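Local coordinates for CYTH domain-containing protein (Pyrococcus horikoshii, PDB 2EEN) that is of unknown function but belongs to the CYTH family and so probably binds triphosphate or another phosphorylated compound in a β-barrel tunnel, at residues G131-I136 / R168-L173. Sequence-based numbering, arbitrary orientation.
Sequences GKFIEI and RSYLEL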
ATOM      1  N   GLY A 131      28.021  -2.558  -9.236  1.00 18.30           N
ATOM      2  CA  GLY A 131      28.938  -3.678  -9.150  1.00 17.98           C
ATOM      3  C   GLY A 131      28.533  -4.719  -8.129  1.00 17.42           C
ATOM      4  O   GLY A 131      27.363  -4.821  -7.759  1.00 17.01           O
ATOM      5  N   LYS A 132      29.511  -5.486  -7.662  1.00 17.44           N
ATOM      6  CA  LYS A 132      29.269  -6.556  -6.699  1.00 17.12           C
ATOM      7  C   LYS A 132      29.292  -6.164  -5.225  1.00 16.33           C
ATOM      8  O   LYS A 132      30.176  -5.438  -4.765  1.00 16.76           O
ATOM      9  CB  LYS A 132      30.289  -7.675  -6.907  1.00 19.10           C
ATOM     10  CG  LYS A 132      30.212  -8.358  -8.252  1.00 21.16           C
ATOM     11  CD  LYS A 132      31.286  -9.432  -8.367  1.00 23.06           C
ATOM     12  CE  LYS A 132      31.051 -10.334  -9.570  1.00 25.83           C
ATOM     13  NZ  LYS A 132      30.979  -9.572 -10.844  1.00 26.57           N
ATOM     14  N   PHE A 133      28.307  -6.671  -4.492  1.00 15.82           N
ATOM     15  CA  PHE A 133      28.195  -6.436  -3.059  1.00 15.27           C
ATOM     16  C   PHE A 133      27.764  -7.734  -2.404  1.00 16.85           C
ATOM     17  O   PHE A 133      27.316  -8.668  -3.072  1.00 16.08           O
ATOM     18  CB  PHE A 133      27.129  -5.392  -2.731  1.00 16.56           C
ATOM     19  CG  PHE A 133      27.465  -4.012  -3.194  1.00 16.27           C
ATOM     20  CD1 PHE A 133      27.380  -3.685  -4.540  1.00 16.28           C
ATOM     21  CD2 PHE A 133      27.855  -3.039  -2.285  1.00 18.62           C
ATOM     22  CE1 PHE A 133      27.686  -2.401  -4.980  1.00 17.14           C
ATOM     23  CE2 PHE A 133      28.165  -1.744  -2.713  1.00 19.93           C
ATOM     24  CZ  PHE A 133      28.075  -1.428  -4.065  1.00 18.80           C
ATOM     25  N   ILE A 134      27.911  -7.778  -1.089  1.00 17.32           N
ATOM     26  CA  ILE A 134      27.486  -8.930  -0.326  1.00 16.76           C
ATOM     27  C   ILE A 134      26.728  -8.396   0.876  1.00 18.43           C
ATOM     28  O   ILE A 134      27.169  -7.461   1.552  1.00 18.21           O
ATOM     29  CB  ILE A 134      28.672  -9.803   0.137  1.00 17.41           C
ATOM     30  CG1 ILE A 134      28.130 -11.001   0.929  1.00 16.47           C
ATOM     31  CG2 ILE A 134      29.653  -8.981   0.969  1.00 17.99           C
ATOM     32  CD1 ILE A 134      29.151 -12.073   1.200  1.00 18.14           C
ATOM     33  N   GLU A 135      25.557  -8.964   1.117  1.00 15.77           N
ATOM     34  CA  GLU A 135      24.753  -8.543   2.244  1.00 17.89           C
ATOM     35  C   GLU A 135      24.513  -9.740   3.133  1.00 15.70           C
ATOM     36  O   GLU A 135      24.598 -10.885   2.684  1.00 18.65           O
ATOM     37  CB  GLU A 135      23.413  -7.967   1.774  1.00 21.43           C
ATOM     38  CG  GLU A 135      23.521  -6.561   1.191  1.00 24.99           C
ATOM     39  CD  GLU A 135      22.167  -5.928   0.902  1.00 28.95           C
ATOM     40  OE1 GLU A 135      21.184  -6.266   1.595  1.00 32.28           O
ATOM     41  OE2 GLU A 135      22.086  -5.073  -0.006  1.00 31.35           O
ATOM     42  N   ILE A 136      24.260  -9.462   4.402  1.00 16.35           N
ATOM     43  CA  ILE A 136      23.956 -10.501   5.369  1.00 16.17           C
ATOM     44  C   ILE A 136      22.877  -9.939   6.281  1.00 17.68           C
ATOM     45  O   ILE A 136      22.879  -8.747   6.613  1.00 16.99           O
ATOM     46  CB  ILE A 136      25.206 -10.928   6.179  1.00 15.19           C
ATOM     47  CG1 ILE A 136      24.867 -12.167   7.016  1.00 16.06           C
ATOM     48  CG2 ILE A 136      25.697  -9.774   7.058  1.00 15.03           C
ATOM     49  CD1 ILE A 136      26.093 -12.887   7.562  1.00 13.25           C
ATOM     50  N   ARG A 168      25.436   2.937   3.265  1.00 20.82           N
ATOM     51  CA  ARG A 168      24.629   3.604   2.257  1.00 22.06           C
ATOM     52  C   ARG A 168      23.926   2.575   1.376  1.00 20.59           C
ATOM     53  O   ARG A 168      24.490   1.567   0.980  1.00 22.19           O
ATOM     54  CB  ARG A 168      25.542   4.470   1.382  1.00 22.37           C
ATOM     55  CG  ARG A 168      25.947   5.794   2.031  1.00 24.18           C
ATOM     56  CD  ARG A 168      26.964   6.554   1.173  1.00 28.03           C
ATOM     57  NE  ARG A 168      28.100   5.686   0.882  1.00 31.49           N
ATOM     58  CZ  ARG A 168      29.100   6.139   0.089  1.00 31.59           C
ATOM     59  NH1 ARG A 168      29.062   7.356  -0.428  1.00 33.57           N
ATOM     60  NH2 ARG A 168      30.140   5.338  -0.158  1.00 31.51           N
ATOM     61  N   SER A 169      22.667   2.867   1.095  1.00 19.61           N
ATOM     62  CA  SER A 169      21.843   2.007   0.268  1.00 19.24           C
ATOM     63  C   SER A 169      22.310   2.101  -1.173  1.00 18.00           C
ATOM     64  O   SER A 169      23.004   3.051  -1.558  1.00 17.70           O
ATOM     65  CB  SER A 169      20.392   2.463   0.344  1.00 19.81           C
ATOM     66  OG  SER A 169      20.273   3.798  -0.122  1.00 20.57           O
ATOM     67  N   TYR A 170      21.927   1.117  -1.975  1.00 16.95           N
ATOM     68  CA  TYR A 170      22.294   1.147  -3.381  1.00 16.09           C
ATOM     69  C   TYR A 170      21.713   2.414  -3.991  1.00 16.72           C
ATOM     70  O   TYR A 170      22.340   3.045  -4.841  1.00 16.07           O
ATOM     71  CB  TYR A 170      21.742  -0.075  -4.112  1.00 16.25           C
ATOM     72  CG  TYR A 170      22.349  -1.374  -3.651  1.00 16.04           C
ATOM     73  CD1 TYR A 170      23.733  -1.512  -3.528  1.00 16.42           C
ATOM     74  CD2 TYR A 170      21.547  -2.473  -3.355  1.00 16.56           C
ATOM     75  CE1 TYR A 170      24.300  -2.709  -3.120  1.00 16.77           C
ATOM     76  CE2 TYR A 170      22.105  -3.676  -2.948  1.00 15.12           C
ATOM     77  CZ  TYR A 170      23.477  -3.789  -2.832  1.00 17.40           C
ATOM     78  OH  TYR A 170      24.022  -4.976  -2.423  1.00 17.71           O
ATOM     79  N   LEU A 171      20.513   2.784  -3.551  1.00 16.94           N
ATOM     80  CA  LEU A 171      19.862   3.987  -4.054  1.00 18.12           C
ATOM     81  C   LEU A 171      20.748   5.204  -3.816  1.00 18.28           C
ATOM     82  O   LEU A 171      20.996   5.987  -4.733  1.00 18.85           O
ATOM     83  CB  LEU A 171      18.515   4.204  -3.360  1.00 19.07           C
ATOM     84  CG  LEU A 171      17.822   5.534  -3.672  1.00 18.33           C
ATOM     85  CD1 LEU A 171      17.495   5.600  -5.156  1.00 18.74           C
ATOM     86  CD2 LEU A 171      16.555   5.668  -2.835  1.00 19.89           C
ATOM     87  N   GLU A 172      21.222   5.358  -2.585  1.00 17.09           N
ATOM     88  CA  GLU A 172      22.078   6.493  -2.244  1.00 18.32           C
ATOM     89  C   GLU A 172      23.366   6.492  -3.052  1.00 16.80           C
ATOM     90  O   GLU A 172      23.838   7.541  -3.496  1.00 15.64           O
ATOM     91  CB  GLU A 172      22.407   6.473  -0.753  1.00 19.79           C
ATOM     92  CG  GLU A 172      21.228   6.803   0.137  1.00 24.90           C
ATOM     93  CD  GLU A 172      21.553   6.657   1.612  1.00 30.72           C
ATOM     94  OE1 GLU A 172      21.820   5.520   2.058  1.00 32.15           O
ATOM     95  OE2 GLU A 172      21.545   7.681   2.328  1.00 34.65           O
ATOM     96  N   LEU A 173      23.940   5.311  -3.225  1.00 14.69           N
ATOM     97  CA  LEU A 173      25.174   5.174  -3.977  1.00 15.66           C
ATOM     98  C   LEU A 173      24.940   5.553  -5.432  1.00 15.25           C
ATOM     99  O   LEU A 173      25.764   6.236  -6.042  1.00 15.61           O
ATOM    100  CB  LEU A 173      25.687   3.733  -3.881  1.00 17.01           C
ATOM    101  CG  LEU A 173      26.160   3.334  -2.483  1.00 17.75           C
ATOM    102  CD1 LEU A 173      26.487   1.858  -2.460  1.00 17.33           C
ATOM    103  CD2 LEU A 173      27.382   4.158  -2.093  1.00 20.06           C
TER
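The hydroxyl of Y170 reaches strand 131-139 between E135 and F133. Its hydrogen-bond partner is D125, on the neighbouring strand 120-127. Y170 OH also lies 3.1 Å from E135 OE2, a close approach. On the F133 side, Y170 OH rests 3.1 Å from F133 CB, which lies in the plane of the tyrosine ring at its edge. The two rings form an edge-to-face (T-shaped) pair. Their centroids are 4.9 Å apart and their planes meet at 75°. Y170 CE1 points at the face of F133, off centre toward the rim, and comes within 3.4 Å of F133 CG. The CB of Y170 does not point at the strand; with CG set beside the backbone N (chi1 -66°), the ring swings across to reach it. L173, one turn later, adds its CD1 at 4.0 Å from F133 CE2. With an alanine at F133, the CE1 edge of Y170 would probably lose its aromatic face and a gap would open beside L173 CD1. E135 approaches Y170 from the strand on an extended chain. Its OE2 comes to 3.3 Å from Y170 CE2, with carboxylate and ring planes 34° apart. Long, weak ion pairs with R111 and K76 probably help offset its charge. K7, from strand 3-9, makes a cation-pi contact with Y170 and also touches F133 and E135. The helix that carries Y170 is started by a capping box. S169 OG accepts from E172 N at 3.1 Å. In return, S169 N donates almost straight to the anti lone pair of E172 OE1 at 2.9 Å, and S169 OG donates to this same oxygen. Helix 170-176 thus lies on the F133/E135 side of the curved sheet, opposite helix 146-160, consistent with the charge-lined inner wall of the CYTH tunnel.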